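Local coordinates for peptidase M16 domain protein (Alicyclobacillus acidocaldarius subsp. acidocaldarius DSM 446, PDB 4XEA) that probably cleaves peptides as a metal-dependent hydrolase of the M16 family, with a nickel ion held in its metal site, at residues H143-A148 against Q250-V255; Y149-R154 against S240-H245; Q291-E296 against A329-S334; G314-G319 against Q407-E412. One frame throughout, in Å; residues are numbered along the deposited sequence.

Contact 1: H143-A148 against Q250-V255; sequences HPDRRA and QPRLLV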
# COMPACT_ATOMS: atom_id res chain seq x y z
N HIS A 143 -15.59 5.81 12.47
CA HIS A 143 -14.73 4.78 11.88
C HIS A 143 -14.28 3.82 12.98
O HIS A 143 -13.58 4.22 13.90
CB HIS A 143 -13.50 5.39 11.20
CG HIS A 143 -12.76 4.41 10.33
ND1 HIS A 143 -13.22 4.02 9.09
CD2 HIS A 143 -11.61 3.71 10.54
CE1 HIS A 143 -12.38 3.15 8.56
NE2 HIS A 143 -11.40 2.94 9.42
N PRO A 144 -14.67 2.54 12.88
CA PRO A 144 -14.36 1.60 13.98
C PRO A 144 -12.88 1.45 14.34
O PRO A 144 -12.53 1.36 15.53
CB PRO A 144 -14.90 0.27 13.45
CG PRO A 144 -15.93 0.64 12.45
CD PRO A 144 -15.49 1.92 11.82
N ASP A 145 -12.00 1.40 13.34
CA ASP A 145 -10.57 1.23 13.61
C ASP A 145 -10.05 2.41 14.40
O ASP A 145 -9.36 2.23 15.41
CB ASP A 145 -9.76 1.08 12.32
CG ASP A 145 -10.20 -0.10 11.50
OD1 ASP A 145 -10.84 -1.00 12.07
OD2 ASP A 145 -9.91 -0.12 10.28
N ARG A 146 -10.40 3.61 13.94
CA ARG A 146 -9.93 4.83 14.59
C ARG A 146 -10.52 4.92 16.01
O ARG A 146 -9.82 5.30 16.95
CB ARG A 146 -10.28 6.07 13.76
CG ARG A 146 -9.40 7.30 14.15
CD ARG A 146 -8.06 7.28 13.39
NE ARG A 146 -7.04 8.11 14.05
CZ ARG A 146 -5.72 8.05 13.80
NH1 ARG A 146 -5.23 7.21 12.89
NH2 ARG A 146 -4.89 8.86 14.46
N ARG A 147 -11.77 4.52 16.15
CA ARG A 147 -12.45 4.51 17.46
C ARG A 147 -11.77 3.59 18.51
O ARG A 147 -11.51 4.03 19.60
CB ARG A 147 -13.93 4.15 17.27
CG ARG A 147 -14.81 4.38 18.51
CD ARG A 147 -14.50 5.70 19.22
NE ARG A 147 -15.42 5.93 20.32
CZ ARG A 147 -16.64 6.43 20.19
NH1 ARG A 147 -17.11 6.78 19.00
NH2 ARG A 147 -17.40 6.58 21.28
N ALA A 148 -11.46 2.35 18.15
CA ALA A 148 -10.79 1.40 19.06
C ALA A 148 -9.43 1.93 19.51
O ALA A 148 -9.08 1.85 20.68
CB ALA A 148 -10.61 0.06 18.37
N GLN A 250 -17.21 -7.94 13.31
CA GLN A 250 -16.51 -8.86 14.20
C GLN A 250 -15.83 -8.09 15.33
O GLN A 250 -15.51 -6.90 15.17
CB GLN A 250 -15.53 -9.76 13.42
CG GLN A 250 -14.32 -9.07 12.81
CD GLN A 250 -14.65 -8.15 11.63
OE1 GLN A 250 -14.77 -6.93 11.79
NE2 GLN A 250 -14.81 -8.75 10.45
N PRO A 251 -15.62 -8.75 16.48
CA PRO A 251 -14.94 -8.04 17.56
C PRO A 251 -13.51 -7.63 17.16
O PRO A 251 -12.94 -8.22 16.22
CB PRO A 251 -14.92 -9.05 18.72
CG PRO A 251 -15.96 -10.06 18.39
CD PRO A 251 -16.07 -10.09 16.89
N ARG A 252 -12.96 -6.61 17.83
CA ARG A 252 -11.56 -6.20 17.66
C ARG A 252 -10.93 -6.04 19.03
O ARG A 252 -11.59 -5.55 19.95
CB ARG A 252 -11.42 -4.85 16.94
CG ARG A 252 -11.78 -4.87 15.46
CD ARG A 252 -13.24 -4.54 15.27
NE ARG A 252 -13.69 -4.62 13.86
CZ ARG A 252 -13.38 -3.71 12.93
NH1 ARG A 252 -12.60 -2.66 13.23
NH2 ARG A 252 -13.84 -3.86 11.70
N LEU A 253 -9.68 -6.46 19.16
CA LEU A 253 -8.94 -6.37 20.43
C LEU A 253 -7.72 -5.52 20.18
O LEU A 253 -7.06 -5.73 19.17
CB LEU A 253 -8.45 -7.75 20.86
CG LEU A 253 -7.71 -7.73 22.22
CD1 LEU A 253 -8.75 -7.64 23.33
CD2 LEU A 253 -6.81 -8.94 22.47
N LEU A 254 -7.40 -4.62 21.12
CA LEU A 254 -6.14 -3.90 21.13
C LEU A 254 -5.59 -4.02 22.53
O LEU A 254 -6.30 -3.75 23.50
CB LEU A 254 -6.34 -2.42 20.82
CG LEU A 254 -6.42 -1.88 19.40
CD1 LEU A 254 -6.41 -0.36 19.58
CD2 LEU A 254 -5.26 -2.33 18.52
N VAL A 255 -4.34 -4.47 22.64
CA VAL A 255 -3.60 -4.46 23.87
C VAL A 255 -2.43 -3.50 23.69
O VAL A 255 -1.71 -3.55 22.65
CB VAL A 255 -3.06 -5.85 24.23
CG1 VAL A 255 -2.40 -5.79 25.64
CG2 VAL A 255 -4.18 -6.92 24.19

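Contact 2: Y149-R154 against S240-H245; sequences YMELLR and SRHWMH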
# COMPACT_ATOMS: atom_id res chain seq x y z
N TYR A 149 -8.69 2.46 18.54
CA TYR A 149 -7.40 3.11 18.78
C TYR A 149 -7.56 4.27 19.76
O TYR A 149 -6.83 4.35 20.76
CB TYR A 149 -6.84 3.58 17.44
CG TYR A 149 -5.58 4.36 17.52
CD1 TYR A 149 -5.58 5.73 17.26
CD2 TYR A 149 -4.40 3.77 17.87
CE1 TYR A 149 -4.41 6.47 17.31
CE2 TYR A 149 -3.21 4.52 17.95
CZ TYR A 149 -3.23 5.86 17.67
OH TYR A 149 -2.08 6.62 17.73
N MSE A 150 -8.52 5.15 19.50
CA MSE A 150 -8.67 6.32 20.38
C MSE A 150 -9.14 5.92 21.78
O MSE A 150 -8.73 6.53 22.75
CB MSE A 150 -9.55 7.43 19.75
CG MSE A 150 -8.85 8.22 18.58
SE MSE A 150 -7.03 8.88 18.89
CE MSE A 150 -7.35 9.67 20.66
N GLU A 151 -9.94 4.85 21.88
CA GLU A 151 -10.38 4.35 23.21
C GLU A 151 -9.16 3.86 24.03
O GLU A 151 -9.03 4.18 25.19
CB GLU A 151 -11.43 3.24 23.08
CG GLU A 151 -12.82 3.70 22.64
CD GLU A 151 -13.41 4.82 23.51
OE1 GLU A 151 -13.06 4.92 24.72
OE2 GLU A 151 -14.22 5.61 22.96
N LEU A 152 -8.25 3.16 23.37
CA LEU A 152 -6.99 2.71 24.00
C LEU A 152 -6.18 3.90 24.54
O LEU A 152 -5.84 3.96 25.75
CB LEU A 152 -6.22 1.87 22.98
CG LEU A 152 -4.86 1.23 23.30
CD1 LEU A 152 -3.83 2.30 23.45
CD2 LEU A 152 -4.97 0.38 24.50
N LEU A 153 -5.96 4.90 23.69
CA LEU A 153 -5.23 6.09 24.11
C LEU A 153 -5.88 6.84 25.25
O LEU A 153 -5.16 7.32 26.20
CB LEU A 153 -4.96 7.04 22.93
CG LEU A 153 -4.01 6.55 21.82
CD1 LEU A 153 -3.76 7.65 20.72
CD2 LEU A 153 -2.66 6.16 22.41
N ARG A 154 -7.20 6.96 25.17
CA ARG A 154 -7.98 7.64 26.19
C ARG A 154 -7.90 6.87 27.53
O ARG A 154 -7.85 7.48 28.59
CB ARG A 154 -9.44 7.83 25.80
CG ARG A 154 -9.70 9.08 24.94
CD ARG A 154 -11.20 9.44 24.81
NE ARG A 154 -12.00 8.58 23.93
CZ ARG A 154 -12.14 8.73 22.60
NH1 ARG A 154 -12.93 7.89 21.93
NH2 ARG A 154 -11.48 9.67 21.93
N SER A 240 -7.21 0.50 32.98
CA SER A 240 -6.41 -0.59 32.41
C SER A 240 -7.23 -1.57 31.56
O SER A 240 -6.66 -2.43 30.90
CB SER A 240 -5.67 -1.35 33.53
OG SER A 240 -6.58 -1.99 34.37
N ARG A 241 -8.56 -1.43 31.58
CA ARG A 241 -9.45 -2.32 30.83
C ARG A 241 -10.65 -1.53 30.32
O ARG A 241 -11.23 -0.74 31.04
CB ARG A 241 -9.97 -3.48 31.72
CG ARG A 241 -8.91 -4.35 32.45
CD ARG A 241 -8.27 -5.33 31.49
NE ARG A 241 -7.31 -6.23 32.13
CZ ARG A 241 -6.04 -5.92 32.43
NH1 ARG A 241 -5.53 -4.74 32.15
NH2 ARG A 241 -5.27 -6.82 33.03
N HIS A 242 -11.05 -1.80 29.07
CA HIS A 242 -12.20 -1.14 28.49
C HIS A 242 -12.82 -2.04 27.42
O HIS A 242 -12.12 -2.82 26.73
CB HIS A 242 -11.80 0.24 27.95
CG HIS A 242 -12.95 1.05 27.43
ND1 HIS A 242 -13.82 1.72 28.26
CD2 HIS A 242 -13.40 1.27 26.17
CE1 HIS A 242 -14.75 2.33 27.54
NE2 HIS A 242 -14.52 2.06 26.26
N TRP A 243 -14.14 -2.01 27.34
CA TRP A 243 -14.84 -2.56 26.18
C TRP A 243 -15.98 -1.63 25.84
O TRP A 243 -16.46 -0.84 26.67
CB TRP A 243 -15.35 -3.99 26.41
CG TRP A 243 -16.16 -4.16 27.70
CD1 TRP A 243 -15.70 -4.61 28.90
CD2 TRP A 243 -17.52 -3.82 27.89
NE1 TRP A 243 -16.71 -4.61 29.84
CE2 TRP A 243 -17.85 -4.13 29.24
CE3 TRP A 243 -18.53 -3.34 27.05
CZ2 TRP A 243 -19.07 -3.90 29.75
CZ3 TRP A 243 -19.76 -3.12 27.56
CH2 TRP A 243 -20.04 -3.42 28.91
N MSE A 244 -16.43 -1.72 24.57
CA MSE A 244 -17.58 -0.99 24.15
C MSE A 244 -18.18 -1.70 22.95
O MSE A 244 -17.53 -2.55 22.34
CB MSE A 244 -17.19 0.44 23.83
CG MSE A 244 -16.17 0.55 22.73
SE MSE A 244 -16.26 2.30 21.89
CE MSE A 244 -18.18 2.64 21.76
N HIS A 245 -19.43 -1.37 22.67
CA HIS A 245 -20.14 -1.92 21.53
C HIS A 245 -20.19 -0.88 20.41
O HIS A 245 -20.35 0.32 20.66
CB HIS A 245 -21.54 -2.35 21.93
CG HIS A 245 -21.58 -3.59 22.76
ND1 HIS A 245 -21.62 -3.56 24.14
CD2 HIS A 245 -21.59 -4.90 22.42
CE1 HIS A 245 -21.66 -4.79 24.61
NE2 HIS A 245 -21.65 -5.63 23.59

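Contact 3: Q291-E296 against A329-S334; sequences QSLLDE and AERIQS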
# COMPACT_ATOMS: atom_id res chain seq x y z
N GLN A 291 1.25 -18.19 14.40
CA GLN A 291 0.77 -19.31 13.59
C GLN A 291 -0.22 -20.16 14.39
O GLN A 291 -1.22 -20.66 13.85
CB GLN A 291 1.94 -20.16 13.07
CG GLN A 291 2.88 -19.41 12.09
CD GLN A 291 2.45 -19.47 10.61
OE1 GLN A 291 1.68 -20.35 10.20
NE2 GLN A 291 2.98 -18.55 9.81
N SER A 292 0.04 -20.30 15.69
CA SER A 292 -0.86 -21.04 16.57
C SER A 292 -2.20 -20.29 16.73
O SER A 292 -3.27 -20.91 16.72
CB SER A 292 -0.20 -21.28 17.94
OG SER A 292 -1.15 -21.67 18.92
N LEU A 293 -2.15 -18.97 16.86
CA LEU A 293 -3.37 -18.17 16.96
C LEU A 293 -4.18 -18.23 15.68
O LEU A 293 -5.40 -18.29 15.72
CB LEU A 293 -3.06 -16.70 17.25
CG LEU A 293 -2.51 -16.34 18.62
CD1 LEU A 293 -2.15 -14.88 18.65
CD2 LEU A 293 -3.50 -16.69 19.75
N LEU A 294 -3.49 -18.19 14.54
CA LEU A 294 -4.16 -18.24 13.24
C LEU A 294 -4.82 -19.61 13.02
O LEU A 294 -5.99 -19.71 12.61
CB LEU A 294 -3.13 -17.96 12.14
CG LEU A 294 -3.61 -17.72 10.70
CD1 LEU A 294 -4.48 -16.47 10.61
CD2 LEU A 294 -2.39 -17.60 9.78
N ASP A 295 -4.05 -20.67 13.30
CA ASP A 295 -4.53 -22.06 13.17
C ASP A 295 -5.77 -22.30 14.02
O ASP A 295 -6.65 -23.07 13.65
CB ASP A 295 -3.42 -23.04 13.60
CG ASP A 295 -2.38 -23.26 12.50
OD1 ASP A 295 -2.30 -22.46 11.55
OD2 ASP A 295 -1.64 -24.27 12.60
N GLU A 296 -5.84 -21.61 15.14
CA GLU A 296 -6.96 -21.71 16.07
C GLU A 296 -8.09 -20.71 15.75
O GLU A 296 -9.09 -20.65 16.47
CB GLU A 296 -6.42 -21.47 17.48
CG GLU A 296 -7.31 -21.88 18.61
CD GLU A 296 -6.51 -22.03 19.89
OE1 GLU A 296 -5.65 -22.92 19.92
OE2 GLU A 296 -6.73 -21.25 20.86
N ALA A 329 -6.95 -12.20 24.31
CA ALA A 329 -6.31 -11.43 25.37
C ALA A 329 -5.61 -12.33 26.37
O ALA A 329 -4.51 -12.00 26.83
CB ALA A 329 -7.30 -10.53 26.07
N GLU A 330 -6.23 -13.45 26.74
CA GLU A 330 -5.60 -14.38 27.69
C GLU A 330 -4.34 -15.00 27.11
O GLU A 330 -3.34 -15.15 27.81
CB GLU A 330 -6.57 -15.49 28.13
CG GLU A 330 -5.88 -16.59 28.97
CD GLU A 330 -5.33 -17.80 28.14
OE1 GLU A 330 -6.09 -18.33 27.29
OE2 GLU A 330 -4.17 -18.24 28.36
N ARG A 331 -4.39 -15.38 25.82
CA ARG A 331 -3.26 -16.05 25.17
C ARG A 331 -2.06 -15.11 25.07
O ARG A 331 -0.91 -15.54 25.25
CB ARG A 331 -3.65 -16.55 23.77
CG ARG A 331 -4.56 -17.79 23.78
CD ARG A 331 -3.78 -19.07 24.08
NE ARG A 331 -2.74 -19.34 23.08
CZ ARG A 331 -2.94 -19.95 21.91
NH1 ARG A 331 -4.16 -20.37 21.54
NH2 ARG A 331 -1.91 -20.14 21.09
N ILE A 332 -2.34 -13.85 24.76
CA ILE A 332 -1.29 -12.83 24.72
C ILE A 332 -0.63 -12.65 26.10
O ILE A 332 0.58 -12.65 26.20
CB ILE A 332 -1.85 -11.47 24.25
CG1 ILE A 332 -2.17 -11.54 22.75
CG2 ILE A 332 -0.86 -10.36 24.58
CD1 ILE A 332 -3.12 -10.42 22.24
N GLN A 333 -1.42 -12.51 27.15
CA GLN A 333 -0.89 -12.38 28.49
C GLN A 333 -0.11 -13.63 28.95
O GLN A 333 0.90 -13.50 29.62
CB GLN A 333 -2.01 -12.07 29.49
CG GLN A 333 -2.67 -10.70 29.22
CD GLN A 333 -3.87 -10.43 30.13
OE1 GLN A 333 -3.75 -10.40 31.35
NE2 GLN A 333 -5.04 -10.20 29.51
N SER A 334 -0.58 -14.82 28.58
CA SER A 334 0.14 -16.06 28.91
C SER A 334 1.47 -16.17 28.22
O SER A 334 2.47 -16.50 28.84
CB SER A 334 -0.66 -17.27 28.49
OG SER A 334 -1.68 -17.51 29.41

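Contact 4: G314-G319 against Q407-E412; sequences GYTLVG and QEHLRE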
# COMPACT_ATOMS: atom_id res chain seq x y z
N GLY A 314 5.59 7.32 24.43
CA GLY A 314 5.68 6.16 23.55
C GLY A 314 4.75 5.04 23.98
O GLY A 314 4.38 4.94 25.17
N TYR A 315 4.40 4.18 23.03
CA TYR A 315 3.57 2.99 23.36
C TYR A 315 3.70 1.87 22.34
O TYR A 315 4.09 2.10 21.19
CB TYR A 315 2.09 3.38 23.45
CG TYR A 315 1.53 4.07 22.24
CD1 TYR A 315 1.06 3.35 21.12
CD2 TYR A 315 1.48 5.46 22.17
CE1 TYR A 315 0.59 4.00 19.99
CE2 TYR A 315 0.97 6.10 21.06
CZ TYR A 315 0.55 5.37 19.97
OH TYR A 315 0.07 6.01 18.87
N THR A 316 3.37 0.65 22.81
CA THR A 316 3.20 -0.53 21.96
C THR A 316 1.70 -0.83 21.82
O THR A 316 0.94 -0.65 22.81
CB THR A 316 3.91 -1.74 22.63
OG1 THR A 316 5.29 -1.43 22.82
CG2 THR A 316 3.74 -3.01 21.83
N LEU A 317 1.29 -1.23 20.61
CA LEU A 317 -0.05 -1.74 20.31
C LEU A 317 -0.01 -3.06 19.57
O LEU A 317 0.74 -3.22 18.58
CB LEU A 317 -0.76 -0.80 19.36
CG LEU A 317 -1.10 0.59 19.84
CD1 LEU A 317 -1.94 1.25 18.69
CD2 LEU A 317 -1.87 0.53 21.17
N VAL A 318 -0.84 -4.00 20.00
CA VAL A 318 -0.95 -5.30 19.35
C VAL A 318 -2.42 -5.65 19.26
O VAL A 318 -3.17 -5.47 20.23
CB VAL A 318 -0.25 -6.41 20.17
CG1 VAL A 318 -0.37 -7.79 19.48
CG2 VAL A 318 1.23 -6.05 20.40
N GLY A 319 -2.83 -6.21 18.13
CA GLY A 319 -4.19 -6.73 18.03
C GLY A 319 -4.74 -6.69 16.63
O GLY A 319 -3.99 -6.66 15.66
N GLN A 407 11.64 -6.55 29.75
CA GLN A 407 11.40 -6.43 31.20
C GLN A 407 10.98 -5.02 31.64
O GLN A 407 10.15 -4.87 32.54
CB GLN A 407 12.65 -6.89 31.96
CG GLN A 407 12.98 -8.38 31.77
CD GLN A 407 12.01 -9.30 32.49
OE1 GLN A 407 11.39 -8.92 33.48
NE2 GLN A 407 11.90 -10.54 32.00
N GLU A 408 11.58 -4.02 31.00
CA GLU A 408 11.31 -2.60 31.21
C GLU A 408 9.90 -2.18 30.79
O GLU A 408 9.27 -1.30 31.39
CB GLU A 408 12.23 -1.77 30.27
CG GLU A 408 13.42 -1.21 30.87
CD GLU A 408 14.37 -0.57 29.84
OE1 GLU A 408 14.18 -0.64 28.58
OE2 GLU A 408 15.35 0.01 30.32
N HIS A 409 9.47 -2.70 29.67
CA HIS A 409 8.36 -2.14 28.98
C HIS A 409 7.13 -3.05 28.82
O HIS A 409 6.01 -2.57 28.91
CB HIS A 409 8.81 -1.69 27.60
CG HIS A 409 7.70 -1.08 26.80
ND1 HIS A 409 6.98 -0.01 27.26
CD2 HIS A 409 7.18 -1.39 25.59
CE1 HIS A 409 6.07 0.32 26.36
NE2 HIS A 409 6.17 -0.50 25.34
N LEU A 410 7.31 -4.32 28.47
CA LEU A 410 6.15 -5.17 28.26
C LEU A 410 5.78 -5.84 29.58
O LEU A 410 6.07 -7.03 29.78
CB LEU A 410 6.40 -6.18 27.12
CG LEU A 410 6.69 -5.51 25.75
CD1 LEU A 410 6.93 -6.54 24.69
CD2 LEU A 410 5.59 -4.55 25.31
N ARG A 411 5.09 -5.08 30.44
CA ARG A 411 4.76 -5.49 31.79
C ARG A 411 3.24 -5.60 31.96
O ARG A 411 2.50 -5.39 31.02
CB ARG A 411 5.35 -4.51 32.82
CG ARG A 411 6.86 -4.15 32.61
CD ARG A 411 7.50 -3.50 33.86
NE ARG A 411 6.59 -2.51 34.46
CZ ARG A 411 6.45 -1.26 34.03
NH1 ARG A 411 7.18 -0.81 33.02
NH2 ARG A 411 5.58 -0.44 34.60
N GLU A 412 2.78 -5.94 33.17
CA GLU A 412 1.35 -5.98 33.44
C GLU A 412 0.78 -4.67 33.95
O GLU A 412 -0.35 -4.30 33.65
CB GLU A 412 1.05 -7.11 34.43
CG GLU A 412 1.29 -8.45 33.77
CD GLU A 412 0.48 -9.54 34.38
OE1 GLU A 412 0.87 -9.98 35.48
OE2 GLU A 412 -0.54 -9.94 33.75

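Contact 1: H143-A148 against Q250-V255
Two nitrogens of R252, the arginine that reaches across to D145, converge on a single oxygen, Q250 OE1. The grip is side-on: NH2 lies 3.2 Å from Q250 OE1 and NE a little farther off, each tilted slightly from the amide carbonyl plane. A weak third bond runs from NE to the backbone oxygen of Q250. Held in this way along one side, the guanidinium has little liberty to turn, and its remaining terminal nitrogen, NH1, meets D145 OD1 at 2.7 Å in a salt bridge. The carboxylate and guanidinium planes are 27° apart, and OD1 is approached nearly along its C-O bond, although the N-H is bent (134°). P144 fills in beside this pair, its CB 3.7 Å from R252 NH1. The bend of the arginine chain at chi2 (91°) turns the group back toward the preceding loop residue Q250 while NH1 still reaches D145. A positive partner so close would probably favour the ionised aspartate. Farther along, the CD1 methyl of L254 lies against the A148 carbonyl, 3.6 Å from A148 O, with A148 CB a looser apolar neighbour at 4.4 Å. Helix 144-156, in sequence of the M16 peptidase family, here begins its run over strands in sequence of the inactive-domain family and so joins the two regions; the axes of 144-148 and 252-255 come within 9.9 Å. A148 also touches V420 on strand 415-422, whereas L253, pointing away, packs against helix 325-342 on the other face.

Contact 2: Y149-R154 against S240-H245
The carboxylate of E151 and the imidazole of H242 lie only 20° from a common orientation, and E151 OE1 approaches the ring obliquely, 3.6 Å from H242 NE2, too long for a hydrogen bond. A second flat group, the guanidinium of R154, sits one helical turn along. The backbone oxygen of M150 lies over the centre of one of its faces, 4.0 Å above the plane, and E151 OE2 occupies its edge. That edge contact is a salt bridge, R154 NH1 to E151 OE2 at 2.8 Å, with the N-H almost straight (167°) but coming to OE2 from above the carboxylate plane. R147 NE makes another salt bridge to the same oxygen, so two arginines share OE2, which probably limits how far the carboxylate can turn. OE2 is thus taken up by the helix's own arginines, while OE1 is turned to the strand. If H242 were protonated, its charge would probably be drawn to OE1. The bend of E151 at chi2 (-54°) brings its CG to 3.8 Å from the selenium of selenomethionine M244, and the two chains cross at about a right angle. The pairing, which again joins the two family regions, probably rests on van der Waals contact, with at most a long-range electrostatic part. Strand 241-246 borders the five-stranded mixed sheet within the chain, its backbone hydrogen-bonded to strand 415-422. Helix 144-156 lies over a face of the sheet, E151 directed to the border strand, and its L152 reaches V416 and S418 of strand 415-422 and L317 of strand 314-321.

Contact 3: Q291-E296 against A329-S334
The last turn of helix 288-295 packs near the first half of helix 325-342, the backbones meeting most nearly at L293 and R331, whose CA atoms are 8.5 Å apart. The gap is spanned by R331, whose guanidinium is held at two edges and over one face. At one edge NH2 gives a hydrogen bond to S292 OG at 2.8 Å, bent at 142°, with the hydroxyl oxygen close to the guanidinium plane. At the other, NH1 forms a salt bridge with E296 OE2, again at 2.8 Å, although the carboxylate is turned 53° from the guanidinium. Between these polar ends, L293 CD2 lies over the centre of the flat group, 4.0 Å from R331 CZ. Bends at chi2 and chi3 bring the guanidinium over that methyl, which R331 CB, at the base of the chain, also touches. Residues one turn apart, S292 and E296, thus fix the rotation of a group that L293 covers. Shortening R331 to an alanine is likely to leave the E296 carboxylate without its cationic mate, deprive S292 OG of its donor and open a gap over the L293 methyl. Beyond the pair, the loop following helix 288-295 sends L298 against both L293 and R331. Helix 325-342 meanwhile packs on the sheet through A329 and I332, which touch L253 of strand 252-258, so helix 288-295 lies farther from the sheet, probably as an outer layer.

Contact 4: G314-G319 against Q407-E412
T316, a buried residue of the mixed sheet of an alpha+beta M16 domain, reaches H409 at the end of a helix that runs into an inverse gamma turn centred on L410. From T316 CB, the nearest atom across the contact is H409 NE2, 3.7 Å away. One bond farther, OG1 hydrogen-bonds that same nitrogen at 2.8 Å; either may be the donor. OG1 lies at the edge of the imidazole, near its plane, and passes 3.4 Å from H409 CD2. It also meets a methyl, L410 CD2, at 4.0 Å. The imidazole extends to the strand because its CG is anti to the backbone N (chi1 -179°). Putting a leucine in place of H409 would probably cost the buried T316 hydroxyl this partner and break the polar link between strand and helix end. Around the pair, W257 of strand 252-258 touches T316, H409 and L410, while M275 and L279 of helix 265-283 pack on T316. The turn itself is marked by a weak backbone bond, R411 N to H409 O at 3.1 Å, and H409 O also accepts a hydrogen bond from N414 ND2.

Overall arrangement
From the N terminus, the chain first builds the part that holds the nickel site, then enters helix 144-156, which opens contacts 1 and 2. Contact 2 closes first, when strand 241-246 returns to the helix; contact 1 closes after it with strand 252-258, enclosing contact 2 entirely. Both bind one helix to the same mixed sheet. The remaining contacts follow in series and cross each other: contact 3 opens at 291-296, contact 4 opens at 314-319, contact 3 closes at 329-334, and contact 4 at 407-412. Strand pairing between 252-258 and 314-321 connects contacts 1 and 4, and V255 packing on I332 connects contacts 1 and 3.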